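Local structure of K Homology domain-containing protein (Pyrococcus horikoshii, 2E3U) at residues E186-G191 and G195-Y200; Q54-I59 and T65-D70; I100-S105 and L119-L124. The protein probably binds RNA through two KH domains, as expected of Dim2p, a pre-ribosomal RNA processing factor. One frame throughout, in Å; residues are numbered along the deposited sequence.

How the contacts relate
Contacts 1 and 2 are both largely buried, yet they lie on opposite sides of the chain's centre, with their own centres about 38 Å apart. Contact 2 joins a helix to an edge strand inside the first KH domain and combines isoleucine packing with a lysine-to-carbonyl hydrogen bond. Contact 1 joins two successive helices at the far end of the second, through aliphatic and CH-pi packing. Contact 3, close to the middle and only partly buried, bridges the two domains: its segments meet by apolar packing, while polar atoms of Arg-102 reach other strands of the second sheet. Contacts 2 and 3 touch where Ile-59 CD1 packs on Ile-100 CD1 at 3.8 Å; contact 1 touches neither.

Contact 1: residues E186-G191 and G195-Y200; sequences EKLARG and GSVYRY
Val-197 pushes its CG2 methyl between Lys-187 and Leu-188, and this is the tight part of the contact. CG2 lies 3.6 Å from Lys-187 CB and 3.9 Å from Leu-188 CD2, while the second methyl, CG1, is 4.0 Å from Leu-188 CG. A branch at CB suits the place, because both methyls leave close to the helix backbone and can reach the neighbouring helix without a long side chain. Leu-188, buried, also packs on Thr-150 and Ile-154 of helix 149-158. The two helices involved are 175-189, the closing helix of a type I KH fold, and 194-203, which follows it after a short linker. A Schellman motif ends the first of them, and Gly-191 supplies the positive phi (90°) that this turn requires. The looser side lies with the outer methylenes and amine of the partly exposed Lys-187, beside the buried Tyr-200. Its CE sits over one ring face, 4.2 Å from the centroid of the Tyr-200 ring, in a CH-pi contact. A bend at chi4 (-79°) turns NZ aside, so that the CE methylene, offset toward the rim, is what lies over the ring. Tyr-200 OH and Arg-204 NH1 form a weak hydrogen bond.

Contact 2: residues Q54-I59 and T65-D70; sequences QTKKEI and TKITID
Lys-56 and Ile-59, on successive turns of helix 54-63, close over Ile-67 of strand 65-69, so that the second helix of a type I KH fold (beta-alpha-alpha-beta-beta-alpha) packs beside the strand that follows it. Helix 54-59 and strand 65-69 run roughly antiparallel, at 147°, their axes 8.4 Å apart. In the first shell, Ile-59 and Ile-67 cross at about a right angle, CG2 of Ile-59 against CD1 of Ile-67; the modelled separation is shorter than normal van der Waals contact and its exact value is doubtful. Lys-56 works with its whole length. Its CG lies 3.9 Å from Ile-67 CG2, and its CD is 3.8 Å from Ile-69 CD1, the lysine sliding past both isoleucines in the opposite direction. With CG anti to the backbone N (chi1 -161°), the chain heads for the strand, and a bend at chi3 carries the amine down to the main chain. There Lys-56 NZ gives its hydrogen bond to Ile-67 O at 3.1 Å, meeting the carbonyl almost end-on at 163°. A long, flexible residue fits here because its methylenes can line the apolar core while its charge emerges at the margin.

Further out, Ile-59 is buried in the core between helices and sheet, resting on Leu-48 and Ile-96, whereas the partly exposed Ile-69 packs on Leu-48 and Ile-49 of helix 42-49. Strand 65-69 is outermost in its sheet: Lys-66 and Thr-68 pair with strand 75-80, and the backbone of Ile-67 looks to helix 54-63. On that helix Glu-60 OE2 accepts the N-H of Ile-67 and makes a long, weak ion pair with Lys-56 NZ.

Contact 3: residues I100-S105 and L119-L124; sequences IGRGFS and LEIINL
The Schellman turn that ends helix 87-101 sets Arg-102 and Phe-104 against Ile-121 and Leu-119 of strand 118-123. Gly-103 has a positive phi (100°), at which a side chain would jam against the preceding carbonyl. The turn ends the helix and lets the residues on both sides of the glycine point toward the strand. Arg-102 uses its aliphatic part: its CG is 3.7 Å from Ile-121 CD1 and its CD 3.8 Å from Ile-121 CG2, the two side chains crossing at about a right angle. Bends at chi2 and chi3 fold the arginine chain over the isoleucine, and its NH1 goes on to hydrogen-bond Thr-168 OG1. Here the contact bridges the domains, since helix 87-101 completes the first KH fold, whereas strand 118-123 is an edge of the three-stranded antiparallel sheet of the second. Phe-104 is buried and broad enough to lie on several residues of that sheet, Ala-170 and Ile-172 among them; its CE1 comes only as near as 4.4 Å to Leu-119 CD1. With an alanine in place of Ile-121, both methyls that meet Arg-102 would be lost, which would probably leave the arginine's methylenes without their apolar partner on the strand and freer to shift. Arg-102 also holds the sheet by its backbone, its O accepting a hydrogen bond from Ser-163 OG.

Contact 1: residues E186-G191 and G195-Y200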
loop_
_atom_site.group_PDB
_atom_site.type_symbol
_atom_site.label_atom_id
_atom_site.label_comp_id
_atom_site.label_asym_id
_atom_site.label_seq_id
_atom_site.Cartn_x
_atom_site.Cartn_y
_atom_site.Cartn_z
ATOM N N GLU A 186 -8.407 -12.643 -3.457
ATOM C CA GLU A 186 -9.367 -13.449 -2.712
ATOM C C GLU A 186 -9.534 -14.864 -3.300
ATOM O O GLU A 186 -9.412 -15.845 -2.579
ATOM C CB GLU A 186 -10.717 -12.710 -2.609
ATOM C CG GLU A 186 -10.733 -11.584 -1.541
ATOM C CD GLU A 186 -12.020 -10.746 -1.532
ATOM O OE1 GLU A 186 -12.785 -10.741 -2.537
ATOM O OE2 GLU A 186 -12.259 -10.061 -0.521
ATOM N N LYS A 187 -9.793 -14.962 -4.606
ATOM C CA LYS A 187 -9.764 -16.236 -5.329
ATOM C C LYS A 187 -8.499 -17.082 -5.110
ATOM O O LYS A 187 -8.578 -18.264 -4.819
ATOM C CB LYS A 187 -9.975 -15.997 -6.825
ATOM C CG LYS A 187 -11.391 -15.643 -7.158
ATOM C CD LYS A 187 -11.481 -15.028 -8.515
ATOM C CE LYS A 187 -12.869 -14.448 -8.701
ATOM N NZ LYS A 187 -13.838 -15.545 -9.030
ATOM N N LEU A 188 -7.339 -16.464 -5.265
ATOM C CA LEU A 188 -6.057 -17.145 -5.094
ATOM C C LEU A 188 -5.857 -17.612 -3.656
ATOM O O LEU A 188 -5.324 -18.693 -3.444
ATOM C CB LEU A 188 -4.909 -16.238 -5.513
ATOM C CG LEU A 188 -4.749 -15.941 -6.998
ATOM C CD1 LEU A 188 -3.945 -14.643 -7.163
ATOM C CD2 LEU A 188 -4.121 -17.115 -7.766
ATOM N N ALA A 189 -6.283 -16.795 -2.686
ATOM C CA ALA A 189 -6.198 -17.137 -1.243
ATOM C C ALA A 189 -7.037 -18.361 -0.890
ATOM O O ALA A 189 -6.610 -19.203 -0.099
ATOM C CB ALA A 189 -6.599 -15.943 -0.362
ATOM N N ARG A 190 -8.228 -18.452 -1.490
ATOM C CA ARG A 190 -9.146 -19.602 -1.319
ATOM C C ARG A 190 -8.794 -20.865 -2.129
ATOM O O ARG A 190 -9.534 -21.833 -2.108
ATOM C CB ARG A 190 -10.588 -19.174 -1.628
ATOM C CG ARG A 190 -11.302 -18.507 -0.453
ATOM C CD ARG A 190 -11.751 -19.595 0.584
ATOM N NE ARG A 190 -12.084 -20.858 -0.102
ATOM C CZ ARG A 190 -13.328 -21.152 -0.557
ATOM N NH1 ARG A 190 -13.499 -22.312 -1.193
ATOM N NH2 ARG A 190 -14.402 -20.296 -0.354
ATOM N N GLY A 191 -7.675 -20.856 -2.841
ATOM C CA GLY A 191 -7.214 -22.034 -3.577
ATOM C C GLY A 191 -7.692 -22.180 -5.012
ATOM O O GLY A 191 -7.458 -23.214 -5.625
ATOM N N GLY A 195 -5.756 -20.753 -13.731
ATOM C CA GLY A 195 -6.510 -20.593 -14.959
ATOM C C GLY A 195 -7.811 -19.864 -14.750
ATOM O O GLY A 195 -8.157 -18.981 -15.537
ATOM N N SER A 196 -8.544 -20.225 -13.700
ATOM C CA SER A 196 -9.761 -19.496 -13.376
ATOM C C SER A 196 -9.465 -18.019 -13.038
ATOM O O SER A 196 -10.191 -17.122 -13.483
ATOM C CB SER A 196 -10.534 -20.179 -12.256
ATOM O OG SER A 196 -9.814 -20.114 -11.057
ATOM N N VAL A 197 -8.412 -17.764 -12.260
ATOM C CA VAL A 197 -8.108 -16.390 -11.855
ATOM C C VAL A 197 -7.644 -15.572 -13.049
ATOM O O VAL A 197 -8.069 -14.437 -13.221
ATOM C CB VAL A 197 -7.080 -16.320 -10.664
ATOM C CG1 VAL A 197 -6.666 -14.878 -10.384
ATOM C CG2 VAL A 197 -7.685 -16.961 -9.438
ATOM N N TYR A 198 -6.812 -16.166 -13.888
ATOM C CA TYR A 198 -6.304 -15.504 -15.082
ATOM C C TYR A 198 -7.415 -15.205 -16.116
ATOM O O TYR A 198 -7.393 -14.155 -16.795
ATOM C CB TYR A 198 -5.160 -16.313 -15.709
ATOM C CG TYR A 198 -3.907 -16.496 -14.853
ATOM C CD1 TYR A 198 -3.044 -17.588 -15.063
ATOM C CD2 TYR A 198 -3.573 -15.589 -13.851
ATOM C CE1 TYR A 198 -1.894 -17.770 -14.291
ATOM C CE2 TYR A 198 -2.415 -15.752 -13.076
ATOM C CZ TYR A 198 -1.571 -16.844 -13.302
ATOM O OH TYR A 198 -0.403 -16.990 -12.521
ATOM N N ARG A 199 -8.367 -16.122 -16.249
ATOM C CA ARG A 199 -9.520 -15.888 -17.104
ATOM C C ARG A 199 -10.429 -14.783 -16.543
ATOM O O ARG A 199 -10.839 -13.908 -17.283
ATOM C CB ARG A 199 -10.278 -17.193 -17.389
ATOM C CG ARG A 199 -9.650 -18.036 -18.531
ATOM C CD ARG A 199 -10.027 -19.490 -18.392
ATOM N NE ARG A 199 -9.653 -20.393 -19.496
ATOM C CZ ARG A 199 -8.518 -21.090 -19.542
ATOM N NH1 ARG A 199 -7.609 -20.944 -18.587
ATOM N NH2 ARG A 199 -8.276 -21.920 -20.547
ATOM N N TYR A 200 -10.725 -14.813 -15.245
ATOM C CA TYR A 200 -11.386 -13.698 -14.556
ATOM C C TYR A 200 -10.721 -12.335 -14.800
ATOM O O TYR A 200 -11.406 -11.344 -15.075
ATOM C CB TYR A 200 -11.520 -13.948 -13.030
ATOM C CG TYR A 200 -11.834 -12.665 -12.252
ATOM C CD1 TYR A 200 -13.143 -12.213 -12.115
ATOM C CD2 TYR A 200 -10.816 -11.907 -11.682
ATOM C CE1 TYR A 200 -13.439 -11.035 -11.421
ATOM C CE2 TYR A 200 -11.082 -10.719 -11.006
ATOM C CZ TYR A 200 -12.388 -10.287 -10.881
ATOM O OH TYR A 200 -12.649 -9.100 -10.213
#

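Contact 2: residues Q54-I59 and T65-D70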
loop_
_atom_site.group_PDB
_atom_site.type_symbol
_atom_site.label_atom_id
_atom_site.label_comp_id
_atom_site.label_asym_id
_atom_site.label_seq_id
_atom_site.Cartn_x
_atom_site.Cartn_y
_atom_site.Cartn_z
ATOM N N GLN A 54 15.832 11.879 3.609
ATOM C CA GLN A 54 15.515 12.302 2.246
ATOM C C GLN A 54 14.114 11.891 1.799
ATOM O O GLN A 54 13.450 12.669 1.110
ATOM C CB GLN A 54 16.549 11.762 1.258
ATOM C CG GLN A 54 17.201 12.812 0.356
ATOM C CD GLN A 54 18.391 13.499 1.008
ATOM O OE1 GLN A 54 18.219 14.386 1.843
ATOM N NE2 GLN A 54 19.605 13.106 0.617
ATOM N N THR A 55 13.670 10.694 2.193
ATOM C CA THR A 55 12.349 10.184 1.811
ATOM C C THR A 55 11.250 10.923 2.597
ATOM O O THR A 55 10.340 11.491 1.984
ATOM C CB THR A 55 12.255 8.649 1.972
ATOM O OG1 THR A 55 13.287 8.030 1.190
ATOM C CG2 THR A 55 10.885 8.097 1.552
ATOM N N LYS A 56 11.354 10.918 3.932
ATOM C CA LYS A 56 10.492 11.736 4.803
ATOM C C LYS A 56 10.287 13.145 4.237
ATOM O O LYS A 56 9.141 13.588 4.089
ATOM C CB LYS A 56 11.059 11.879 6.226
ATOM C CG LYS A 56 9.978 12.325 7.270
ATOM C CD LYS A 56 10.566 12.775 8.621
ATOM C CE LYS A 56 10.685 14.270 8.652
ATOM N NZ LYS A 56 10.758 14.773 10.008
ATOM N N LYS A 57 11.389 13.827 3.929
ATOM C CA LYS A 57 11.330 15.168 3.344
ATOM C C LYS A 57 10.733 15.234 1.946
ATOM O O LYS A 57 10.186 16.268 1.562
ATOM C CB LYS A 57 12.701 15.842 3.326
ATOM C CG LYS A 57 13.066 16.481 4.630
ATOM C CD LYS A 57 12.494 17.907 4.785
ATOM C CE LYS A 57 13.403 18.756 5.699
ATOM N NZ LYS A 57 13.192 20.236 5.539
ATOM N N GLU A 58 10.855 14.152 1.183
ATOM C CA GLU A 58 10.218 14.098 -0.115
ATOM C C GLU A 58 8.716 14.025 0.025
ATOM O O GLU A 58 7.997 14.663 -0.719
ATOM C CB GLU A 58 10.744 12.926 -0.972
ATOM C CG GLU A 58 11.602 13.349 -2.115
ATOM C CD GLU A 58 10.837 14.165 -3.149
ATOM O OE1 GLU A 58 9.600 14.050 -3.194
ATOM O OE2 GLU A 58 11.471 14.915 -3.920
ATOM N N ILE A 59 8.245 13.220 0.968
ATOM C CA ILE A 59 6.807 13.195 1.308
ATOM C C ILE A 59 6.284 14.535 1.827
ATOM O O ILE A 59 5.237 15.006 1.379
ATOM C CB ILE A 59 6.436 12.042 2.296
ATOM C CG1 ILE A 59 6.946 10.687 1.780
ATOM C CG2 ILE A 59 4.906 12.022 2.536
ATOM C CD1 ILE A 59 7.127 9.605 2.888
ATOM N N THR A 65 2.953 18.779 4.048
ATOM C CA THR A 65 2.617 18.391 5.404
ATOM C C THR A 65 3.891 18.202 6.215
ATOM O O THR A 65 5.012 18.178 5.687
ATOM C CB THR A 65 1.809 17.071 5.425
ATOM O OG1 THR A 65 2.583 16.026 4.799
ATOM C CG2 THR A 65 0.412 17.267 4.743
ATOM N N LYS A 66 3.719 18.054 7.505
ATOM C CA LYS A 66 4.843 17.793 8.380
ATOM C C LYS A 66 4.590 16.378 8.835
ATOM O O LYS A 66 3.493 16.055 9.266
ATOM C CB LYS A 66 4.861 18.787 9.555
ATOM C CG LYS A 66 5.847 18.444 10.677
ATOM C CD LYS A 66 5.472 19.132 11.986
ATOM C CE LYS A 66 5.398 20.664 11.867
ATOM N NZ LYS A 66 6.739 21.264 11.577
ATOM N N ILE A 67 5.608 15.540 8.706
ATOM C CA ILE A 67 5.608 14.173 9.215
ATOM C C ILE A 67 6.519 14.084 10.432
ATOM O O ILE A 67 7.670 14.525 10.394
ATOM C CB ILE A 67 6.011 13.196 8.056
ATOM C CG1 ILE A 67 4.864 13.238 7.012
ATOM C CG2 ILE A 67 6.310 11.796 8.577
ATOM C CD1 ILE A 67 5.243 12.841 5.639
ATOM N N THR A 68 5.992 13.566 11.534
ATOM C CA THR A 68 6.796 13.427 12.732
ATOM C C THR A 68 6.879 11.951 13.053
ATOM O O THR A 68 5.854 11.298 13.183
ATOM C CB THR A 68 6.199 14.204 13.930
ATOM O OG1 THR A 68 6.009 15.573 13.560
ATOM C CG2 THR A 68 7.149 14.132 15.159
ATOM N N ILE A 69 8.094 11.421 13.180
ATOM C CA ILE A 69 8.262 9.989 13.410
ATOM C C ILE A 69 8.840 9.685 14.798
ATOM O O ILE A 69 9.817 10.298 15.221
ATOM C CB ILE A 69 9.115 9.342 12.325
ATOM C CG1 ILE A 69 8.577 9.704 10.930
ATOM C CG2 ILE A 69 9.162 7.787 12.527
ATOM C CD1 ILE A 69 9.476 9.302 9.807
ATOM N N ASP A 70 8.222 8.754 15.516
ATOM C CA ASP A 70 8.876 8.167 16.690
ATOM C C ASP A 70 9.638 6.908 16.208
ATOM O O ASP A 70 9.025 5.931 15.787
ATOM C CB ASP A 70 7.804 7.802 17.706
ATOM C CG ASP A 70 8.337 7.584 19.090
ATOM O OD1 ASP A 70 7.598 7.967 20.033
ATOM O OD2 ASP A 70 9.448 7.017 19.262
#

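Contact 3: residues I100-S105 and L119-L124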
loop_
_atom_site.group_PDB
_atom_site.type_symbol
_atom_site.label_atom_id
_atom_site.label_comp_id
_atom_site.label_asym_id
_atom_site.label_seq_id
_atom_site.Cartn_x
_atom_site.Cartn_y
_atom_site.Cartn_z
ATOM N N ILE A 100 3.996 2.602 2.585
ATOM C CA ILE A 100 5.386 2.266 2.926
ATOM C C ILE A 100 5.458 1.262 4.111
ATOM O O ILE A 100 6.162 0.266 4.059
ATOM C CB ILE A 100 6.212 3.558 3.227
ATOM C CG1 ILE A 100 6.230 4.454 1.977
ATOM C CG2 ILE A 100 7.681 3.207 3.690
ATOM C CD1 ILE A 100 6.803 5.878 2.236
ATOM N N GLY A 101 4.717 1.531 5.166
ATOM C CA GLY A 101 4.647 0.639 6.289
ATOM C C GLY A 101 4.185 -0.748 5.957
ATOM O O GLY A 101 4.643 -1.706 6.597
ATOM N N ARG A 102 3.289 -0.876 4.975
ATOM C CA ARG A 102 2.791 -2.182 4.536
ATOM C C ARG A 102 3.594 -2.799 3.366
ATOM O O ARG A 102 3.094 -3.633 2.578
ATOM C CB ARG A 102 1.302 -2.059 4.188
ATOM C CG ARG A 102 0.413 -1.833 5.396
ATOM C CD ARG A 102 0.312 -3.126 6.213
ATOM N NE ARG A 102 1.257 -3.215 7.312
ATOM C CZ ARG A 102 1.778 -4.351 7.779
ATOM N NH1 ARG A 102 1.508 -5.529 7.212
ATOM N NH2 ARG A 102 2.611 -4.304 8.806
ATOM N N GLY A 103 4.819 -2.324 3.206
ATOM C CA GLY A 103 5.729 -2.964 2.280
ATOM C C GLY A 103 5.923 -2.361 0.906
ATOM O O GLY A 103 6.758 -2.875 0.168
ATOM N N PHE A 104 5.189 -1.297 0.545
ATOM C CA PHE A 104 5.482 -0.583 -0.718
ATOM C C PHE A 104 6.786 0.214 -0.583
ATOM O O PHE A 104 7.023 0.837 0.458
ATOM C CB PHE A 104 4.332 0.385 -1.122
ATOM C CG PHE A 104 3.126 -0.301 -1.745
ATOM C CD1 PHE A 104 1.925 -0.410 -1.043
ATOM C CD2 PHE A 104 3.189 -0.830 -3.026
ATOM C CE1 PHE A 104 0.790 -1.009 -1.611
ATOM C CE2 PHE A 104 2.093 -1.466 -3.599
ATOM C CZ PHE A 104 0.875 -1.562 -2.888
ATOM N N SER A 105 7.616 0.232 -1.626
ATOM C CA SER A 105 8.713 1.200 -1.682
ATOM C C SER A 105 8.089 2.568 -1.708
ATOM O O SER A 105 6.906 2.689 -2.070
ATOM C CB SER A 105 9.604 1.013 -2.927
ATOM O OG SER A 105 8.967 1.537 -4.102
ATOM N N LEU A 119 -5.754 3.649 -1.242
ATOM C CA LEU A 119 -4.998 2.602 -0.614
ATOM C C LEU A 119 -6.016 1.704 0.043
ATOM O O LEU A 119 -6.944 2.204 0.648
ATOM C CB LEU A 119 -4.055 3.177 0.457
ATOM C CG LEU A 119 -3.333 2.162 1.310
ATOM C CD1 LEU A 119 -2.412 1.201 0.502
ATOM C CD2 LEU A 119 -2.549 2.899 2.446
ATOM N N GLU A 120 -5.841 0.391 -0.086
ATOM C CA GLU A 120 -6.658 -0.564 0.633
ATOM C C GLU A 120 -5.755 -1.617 1.256
ATOM O O GLU A 120 -5.001 -2.263 0.554
ATOM C CB GLU A 120 -7.755 -1.204 -0.264
ATOM C CG GLU A 120 -8.366 -2.510 0.352
ATOM C CD GLU A 120 -9.853 -2.742 0.089
ATOM O OE1 GLU A 120 -10.477 -3.513 0.858
ATOM O OE2 GLU A 120 -10.427 -2.187 -0.872
ATOM N N ILE A 121 -5.830 -1.770 2.572
ATOM C CA ILE A 121 -5.090 -2.818 3.290
ATOM C C ILE A 121 -6.006 -3.963 3.732
ATOM O O ILE A 121 -7.005 -3.765 4.416
ATOM C CB ILE A 121 -4.380 -2.312 4.567
ATOM C CG1 ILE A 121 -3.764 -0.923 4.397
ATOM C CG2 ILE A 121 -3.356 -3.338 5.073
ATOM C CD1 ILE A 121 -2.639 -0.859 3.482
ATOM N N ILE A 122 -5.617 -5.173 3.354
ATOM C CA ILE A 122 -6.367 -6.381 3.652
ATOM C C ILE A 122 -5.568 -7.248 4.622
ATOM O O ILE A 122 -4.408 -7.553 4.363
ATOM C CB ILE A 122 -6.629 -7.190 2.333
ATOM C CG1 ILE A 122 -7.550 -6.416 1.383
ATOM C CG2 ILE A 122 -7.236 -8.536 2.623
ATOM C CD1 ILE A 122 -8.845 -5.904 2.063
ATOM N N ASN A 123 -6.186 -7.645 5.734
ATOM C CA ASN A 123 -5.564 -8.641 6.607
ATOM C C ASN A 123 -5.766 -10.007 5.972
ATOM O O ASN A 123 -6.892 -10.410 5.705
ATOM C CB ASN A 123 -6.145 -8.609 8.031
ATOM C CG ASN A 123 -5.904 -7.269 8.750
ATOM O OD1 ASN A 123 -4.755 -6.867 8.990
ATOM N ND2 ASN A 123 -6.998 -6.592 9.124
ATOM N N LEU A 124 -4.660 -10.694 5.713
ATOM C CA LEU A 124 -4.660 -11.984 5.025
ATOM C C LEU A 124 -5.544 -12.968 5.746
ATOM O O LEU A 124 -6.142 -13.866 5.137
ATOM C CB LEU A 124 -3.250 -12.551 4.932
ATOM C CG LEU A 124 -2.326 -11.971 3.865
ATOM C CD1 LEU A 124 -0.966 -12.633 3.907
ATOM C CD2 LEU A 124 -2.957 -12.095 2.514
#